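Local coordinates for SMI1/KNR4 family protein (Pseudomonas syringae pv. tomato, PDB 2PAG), which is of unknown function but binds calcium and belongs to the SMI1/KNR4 family of the SUKH clan, at residues A[45-59]-A[123-135]. Numbering follows the deposited sequence.
Sequences FLLTVSDVVYGSLEP and SVWHWARDVWLES
Pro59 lies over one face of the Trp132 indole, its CG 3.5 Å from the centroid of the six-membered ring and almost exactly on the ring normal, a CH-pi contact. With CG anti to the backbone N (chi1 -168°), the side chain of Trp132 extends toward the loop. Its NE1 then donates to Tyr54 O at 2.9 Å, meeting that carbonyl from above its plane, while a second, weak bond runs from NE1 to Leu57 O. Both acceptors belong to the type II' turn 54-57, so one buried N-H ties its two ends together. The Tyr54 ring turns its edge toward the five-membered ring of Trp132 in an offset edge-to-face pair, planes at 67°.

At the far rim of this indole, Trp132 CZ3 touches Phe45 CZ at 3.6 Å, rim to rim. Phe45 is a knob in a hole made by Val124, Trp125, Ala128 and Trp132; Val124 CG1 comes within 3.4 Å of Phe45 CD1. Phe45 CD1 lies over one face of the Trp125 ring, the two rings meeting obliquely, and Thr48 OG1 is at its edge, although the stronger partner of that hydroxyl is Glu44 O, and Trp125 NE1 bonds to Glu44 OE1. Phe45, Tyr54, Trp125 and Trp132 together form an aromatic cluster between the two segments.

Outward, Ser135 OG donates to Trp132 O and accepts from Ser56 N (3.2 Å), joining the chain's C-terminal residue to the turn. One water bridges Tyr54 OH, Leu133 O and the terminal carboxylate oxygen Ser135 OXT.

The contact packs the C-terminal part of helix 40-49 and the loop that follows against helix 124-132; the axes of 45-49 and 124-132 run at 45° to each other. Helix 2-11 touches Tyr54, Trp125 and Leu133, whereas strand 88-93 of the antiparallel sheet meets Leu57, Val124 and Trp127.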
loop_
_atom_site.group_PDB
_atom_site.type_symbol
_atom_site.label_atom_id
_atom_site.label_comp_id
_atom_site.label_asym_id
_atom_site.label_seq_id
_atom_site.Cartn_x
_atom_site.Cartn_y
_atom_site.Cartn_z
ATOM N N PHE A 45 -8.188 2.119 1.419
ATOM C CA PHE A 45 -7.621 0.920 0.819
ATOM C C PHE A 45 -7.156 -0.023 1.942
ATOM O O PHE A 45 -7.490 -1.210 1.967
ATOM C CB PHE A 45 -6.441 1.336 -0.065
ATOM C CG PHE A 45 -5.597 0.197 -0.553
ATOM C CD1 PHE A 45 -5.858 -0.403 -1.783
ATOM C CD2 PHE A 45 -4.506 -0.241 0.191
ATOM C CE1 PHE A 45 -5.039 -1.421 -2.269
ATOM C CE2 PHE A 45 -3.673 -1.264 -0.287
ATOM C CZ PHE A 45 -3.945 -1.852 -1.520
ATOM N N LEU A 46 -6.390 0.510 2.883
ATOM C CA LEU A 46 -5.907 -0.316 3.982
ATOM C C LEU A 46 -7.040 -0.928 4.813
ATOM O O LEU A 46 -6.951 -2.077 5.254
ATOM C CB LEU A 46 -4.991 0.508 4.884
ATOM C CG LEU A 46 -3.681 0.966 4.236
ATOM C CD1 LEU A 46 -2.938 1.888 5.188
ATOM C CD2 LEU A 46 -2.821 -0.246 3.882
ATOM N N LEU A 47 -8.111 -0.169 5.011
ATOM C CA LEU A 47 -9.236 -0.647 5.813
ATOM C C LEU A 47 -10.178 -1.601 5.094
ATOM O O LEU A 47 -11.005 -2.252 5.738
ATOM C CB LEU A 47 -10.040 0.547 6.338
ATOM C CG LEU A 47 -9.340 1.455 7.349
ATOM C CD1 LEU A 47 -10.073 2.785 7.458
ATOM C CD2 LEU A 47 -9.272 0.752 8.702
ATOM N N THR A 48 -10.051 -1.702 3.774
ATOM C CA THR A 48 -10.948 -2.552 2.998
ATOM C C THR A 48 -10.350 -3.724 2.230
ATOM O O THR A 48 -11.035 -4.724 2.006
ATOM C CB THR A 48 -11.744 -1.706 1.990
ATOM O OG1 THR A 48 -10.848 -1.109 1.042
ATOM C CG2 THR A 48 -12.482 -0.613 2.707
ATOM N N VAL A 49 -9.091 -3.618 1.814
ATOM C CA VAL A 49 -8.494 -4.703 1.041
ATOM C C VAL A 49 -7.065 -5.122 1.396
ATOM O O VAL A 49 -6.481 -5.941 0.690
ATOM C CB VAL A 49 -8.540 -4.379 -0.477
ATOM C CG1 VAL A 49 -9.981 -4.190 -0.923
ATOM C CG2 VAL A 49 -7.745 -3.123 -0.787
ATOM N N SER A 50 -6.505 -4.598 2.489
ATOM C CA SER A 50 -5.129 -4.962 2.830
ATOM C C SER A 50 -4.956 -6.390 3.350
ATOM O O SER A 50 -3.845 -6.789 3.716
ATOM C CB SER A 50 -4.496 -3.946 3.803
ATOM O OG SER A 50 -5.076 -3.954 5.096
ATOM N N ASP A 51 -6.044 -7.159 3.384
ATOM C CA ASP A 51 -5.954 -8.557 3.805
ATOM C C ASP A 51 -5.971 -9.442 2.559
ATOM O O ASP A 51 -5.968 -10.673 2.647
ATOM C CB ASP A 51 -7.120 -8.924 4.732
ATOM C CG ASP A 51 -8.473 -8.805 4.054
ATOM O OD1 ASP A 51 -8.632 -7.926 3.185
ATOM O OD2 ASP A 51 -9.391 -9.584 4.409
ATOM N N VAL A 52 -5.968 -8.804 1.394
ATOM C CA VAL A 52 -6.001 -9.515 0.124
ATOM C C VAL A 52 -4.637 -9.946 -0.420
ATOM O O VAL A 52 -3.636 -9.210 -0.343
ATOM C CB VAL A 52 -6.730 -8.667 -0.959
ATOM C CG1 VAL A 52 -6.624 -9.336 -2.320
ATOM C CG2 VAL A 52 -8.194 -8.491 -0.572
ATOM N N VAL A 53 -4.615 -11.166 -0.951
ATOM C CA VAL A 53 -3.427 -11.750 -1.557
ATOM C C VAL A 53 -3.787 -11.974 -3.023
ATOM O O VAL A 53 -4.770 -12.661 -3.321
ATOM C CB VAL A 53 -3.082 -13.100 -0.893
ATOM C CG1 VAL A 53 -1.853 -13.703 -1.547
ATOM C CG2 VAL A 53 -2.859 -12.898 0.601
ATOM N N TYR A 54 -3.019 -11.377 -3.933
ATOM C CA TYR A 54 -3.287 -11.527 -5.361
ATOM C C TYR A 54 -2.126 -11.154 -6.279
ATOM O O TYR A 54 -1.389 -10.198 -6.021
ATOM C CB TYR A 54 -4.485 -10.675 -5.787
ATOM C CG TYR A 54 -4.763 -10.790 -7.270
ATOM C CD1 TYR A 54 -5.508 -11.855 -7.774
ATOM C CD2 TYR A 54 -4.210 -9.885 -8.176
ATOM C CE1 TYR A 54 -5.690 -12.020 -9.142
ATOM C CE2 TYR A 54 -4.384 -10.043 -9.547
ATOM C CZ TYR A 54 -5.124 -11.113 -10.022
ATOM O OH TYR A 54 -5.295 -11.285 -11.377
ATOM N N GLY A 55 -1.993 -11.913 -7.361
ATOM C CA GLY A 55 -0.973 -11.639 -8.356
ATOM C C GLY A 55 0.478 -11.707 -7.933
ATOM O O GLY A 55 0.854 -12.504 -7.071
ATOM N N SER A 56 1.291 -10.853 -8.553
ATOM C CA SER A 56 2.727 -10.809 -8.293
ATOM C C SER A 56 3.180 -9.620 -7.452
ATOM O O SER A 56 4.375 -9.335 -7.377
ATOM C CB SER A 56 3.497 -10.791 -9.618
ATOM O OG SER A 56 3.197 -9.621 -10.367
ATOM N N LEU A 57 2.231 -8.918 -6.842
ATOM C CA LEU A 57 2.554 -7.768 -5.998
ATOM C C LEU A 57 1.944 -7.951 -4.617
ATOM O O LEU A 57 0.833 -8.454 -4.482
ATOM C CB LEU A 57 2.027 -6.473 -6.624
ATOM C CG LEU A 57 2.739 -5.990 -7.893
ATOM C CD1 LEU A 57 1.986 -4.829 -8.498
ATOM C CD2 LEU A 57 4.160 -5.582 -7.564
ATOM N N GLU A 58 2.692 -7.553 -3.592
ATOM C CA GLU A 58 2.224 -7.651 -2.218
ATOM C C GLU A 58 2.247 -6.252 -1.614
ATOM O O GLU A 58 3.278 -5.785 -1.122
ATOM C CB GLU A 58 3.129 -8.568 -1.403
ATOM C CG GLU A 58 3.114 -10.013 -1.830
ATOM C CD GLU A 58 4.048 -10.848 -0.980
ATOM O OE1 GLU A 58 5.273 -10.750 -1.182
ATOM O OE2 GLU A 58 3.558 -11.582 -0.097
ATOM N N PRO A 59 1.105 -5.557 -1.646
ATOM C CA PRO A 59 1.056 -4.208 -1.088
ATOM C C PRO A 59 1.307 -4.167 0.419
ATOM O O PRO A 59 1.310 -5.196 1.103
ATOM C CB PRO A 59 -0.350 -3.731 -1.457
ATOM C CG PRO A 59 -0.710 -4.578 -2.647
ATOM C CD PRO A 59 -0.188 -5.920 -2.243
ATOM N N SER A 123 -5.315 7.773 -8.214
ATOM C CA SER A 123 -5.649 7.368 -6.852
ATOM C C SER A 123 -5.165 5.954 -6.591
ATOM O O SER A 123 -4.788 5.224 -7.521
ATOM C CB SER A 123 -7.164 7.406 -6.631
ATOM O OG SER A 123 -7.782 6.270 -7.224
ATOM N N VAL A 124 -5.185 5.569 -5.316
ATOM C CA VAL A 124 -4.771 4.232 -4.925
ATOM C C VAL A 124 -5.696 3.200 -5.564
ATOM O O VAL A 124 -5.286 2.072 -5.842
ATOM C CB VAL A 124 -4.802 4.077 -3.392
ATOM C CG1 VAL A 124 -4.741 2.619 -3.011
ATOM C CG2 VAL A 124 -3.641 4.845 -2.776
ATOM N N TRP A 125 -6.949 3.585 -5.799
ATOM C CA TRP A 125 -7.882 2.659 -6.422
ATOM C C TRP A 125 -7.571 2.477 -7.913
ATOM O O TRP A 125 -7.784 1.394 -8.466
ATOM C CB TRP A 125 -9.321 3.126 -6.187
ATOM C CG TRP A 125 -9.730 2.949 -4.743
ATOM C CD1 TRP A 125 -10.155 3.920 -3.882
ATOM C CD2 TRP A 125 -9.721 1.725 -3.992
ATOM N NE1 TRP A 125 -10.410 3.380 -2.641
ATOM C CE2 TRP A 125 -10.150 2.033 -2.682
ATOM C CE3 TRP A 125 -9.391 0.399 -4.299
ATOM C CZ2 TRP A 125 -10.259 1.061 -1.679
ATOM C CZ3 TRP A 125 -9.498 -0.570 -3.302
ATOM C CH2 TRP A 125 -9.930 -0.229 -2.007
ATOM N N HIS A 126 -7.060 3.519 -8.567
ATOM C CA HIS A 126 -6.677 3.395 -9.975
ATOM C C HIS A 126 -5.498 2.435 -10.027
ATOM O O HIS A 126 -5.398 1.585 -10.915
ATOM C CB HIS A 126 -6.228 4.737 -10.557
ATOM C CG HIS A 126 -7.351 5.665 -10.881
ATOM N ND1 HIS A 126 -8.016 6.395 -9.920
ATOM C CD2 HIS A 126 -7.932 5.980 -12.064
ATOM C CE1 HIS A 126 -8.956 7.122 -10.496
ATOM N NE2 HIS A 126 -8.925 6.889 -11.797
ATOM N N TRP A 127 -4.598 2.585 -9.064
ATOM C CA TRP A 127 -3.430 1.724 -8.986
ATOM C C TRP A 127 -3.850 0.275 -8.717
ATOM O O TRP A 127 -3.319 -0.655 -9.321
ATOM C CB TRP A 127 -2.499 2.199 -7.870
ATOM C CG TRP A 127 -1.300 1.323 -7.707
ATOM C CD1 TRP A 127 -0.148 1.360 -8.443
ATOM C CD2 TRP A 127 -1.175 0.206 -6.821
ATOM N NE1 TRP A 127 0.684 0.327 -8.072
ATOM C CE2 TRP A 127 0.078 -0.395 -7.077
ATOM C CE3 TRP A 127 -2.002 -0.350 -5.836
ATOM C CZ2 TRP A 127 0.521 -1.526 -6.383
ATOM C CZ3 TRP A 127 -1.562 -1.474 -5.149
ATOM C CH2 TRP A 127 -0.309 -2.049 -5.427
ATOM N N ALA A 128 -4.803 0.087 -7.809
ATOM C CA ALA A 128 -5.265 -1.255 -7.477
ATOM C C ALA A 128 -5.907 -1.932 -8.685
ATOM O O ALA A 128 -5.687 -3.119 -8.937
ATOM C CB ALA A 128 -6.256 -1.191 -6.328
ATOM N N ARG A 129 -6.692 -1.162 -9.429
ATOM C CA ARG A 129 -7.396 -1.674 -10.596
ATOM C C ARG A 129 -6.505 -1.866 -11.810
ATOM O O ARG A 129 -6.563 -2.903 -12.472
ATOM C CB ARG A 129 -8.532 -0.723 -10.974
ATOM C CG ARG A 129 -9.373 -1.196 -12.151
ATOM C CD ARG A 129 -10.299 -0.098 -12.625
ATOM N NE ARG A 129 -9.559 0.991 -13.252
ATOM C CZ ARG A 129 -10.046 2.214 -13.432
ATOM N NH1 ARG A 129 -11.276 2.501 -13.030
ATOM N NH2 ARG A 129 -9.303 3.147 -14.011
ATOM N N ASP A 130 -5.670 -0.873 -12.090
ATOM C CA ASP A 130 -4.821 -0.914 -13.269
ATOM C C ASP A 130 -3.434 -1.530 -13.115
ATOM O O ASP A 130 -2.779 -1.837 -14.111
ATOM C CB ASP A 130 -4.726 0.495 -13.861
ATOM C CG ASP A 130 -6.102 1.103 -14.128
ATOM O OD1 ASP A 130 -7.046 0.334 -14.427
ATOM O OD2 ASP A 130 -6.246 2.343 -14.050
ATOM N N VAL A 131 -2.984 -1.721 -11.879
ATOM C CA VAL A 131 -1.675 -2.321 -11.657
ATOM C C VAL A 131 -1.746 -3.627 -10.870
ATOM O O VAL A 131 -1.324 -4.676 -11.355
ATOM C CB VAL A 131 -0.721 -1.348 -10.926
ATOM C CG1 VAL A 131 0.621 -2.033 -10.666
ATOM C CG2 VAL A 131 -0.520 -0.091 -11.765
ATOM N N TRP A 132 -2.287 -3.574 -9.660
ATOM C CA TRP A 132 -2.368 -4.777 -8.838
ATOM C C TRP A 132 -3.223 -5.876 -9.481
ATOM O O TRP A 132 -2.762 -7.006 -9.646
ATOM C CB TRP A 132 -2.901 -4.418 -7.441
ATOM C CG TRP A 132 -2.759 -5.528 -6.424
ATOM C CD1 TRP A 132 -2.037 -6.684 -6.557
ATOM C CD2 TRP A 132 -3.334 -5.566 -5.112
ATOM N NE1 TRP A 132 -2.131 -7.437 -5.410
ATOM C CE2 TRP A 132 -2.921 -6.775 -4.506
ATOM C CE3 TRP A 132 -4.160 -4.694 -4.390
ATOM C CZ2 TRP A 132 -3.308 -7.134 -3.208
ATOM C CZ3 TRP A 132 -4.543 -5.049 -3.103
ATOM C CH2 TRP A 132 -4.117 -6.258 -2.525
ATOM N N LEU A 133 -4.447 -5.532 -9.875
ATOM C CA LEU A 133 -5.353 -6.504 -10.488
ATOM C C LEU A 133 -4.916 -6.930 -11.886
ATOM O O LEU A 133 -5.484 -7.861 -12.463
ATOM C CB LEU A 133 -6.772 -5.937 -10.541
ATOM C CG LEU A 133 -7.535 -6.029 -9.217
ATOM C CD1 LEU A 133 -8.804 -5.183 -9.278
ATOM C CD2 LEU A 133 -7.871 -7.485 -8.934
ATOM N N GLU A 134 -3.914 -6.248 -12.429
ATOM C CA GLU A 134 -3.399 -6.585 -13.753
ATOM C C GLU A 134 -2.090 -7.365 -13.655
ATOM O O GLU A 134 -1.466 -7.669 -14.670
ATOM C CB GLU A 134 -3.174 -5.320 -14.581
ATOM C CG GLU A 134 -4.446 -4.665 -15.086
ATOM C CD GLU A 134 -5.288 -5.604 -15.935
ATOM O OE1 GLU A 134 -4.723 -6.280 -16.819
ATOM O OE2 GLU A 134 -6.515 -5.663 -15.721
ATOM N N SER A 135 -1.676 -7.689 -12.433
ATOM C CA SER A 135 -0.441 -8.436 -12.227
ATOM C C SER A 135 -0.685 -9.946 -12.297
ATOM O O SER A 135 0.311 -10.693 -12.395
ATOM C CB SER A 135 0.202 -8.067 -10.880
ATOM O OG SER A 135 -0.547 -8.551 -9.777
ATOM O OXT SER A 135 -1.866 -10.361 -12.248
HETATM O O HOH W 1 -4.097 -10.008 -13.362
#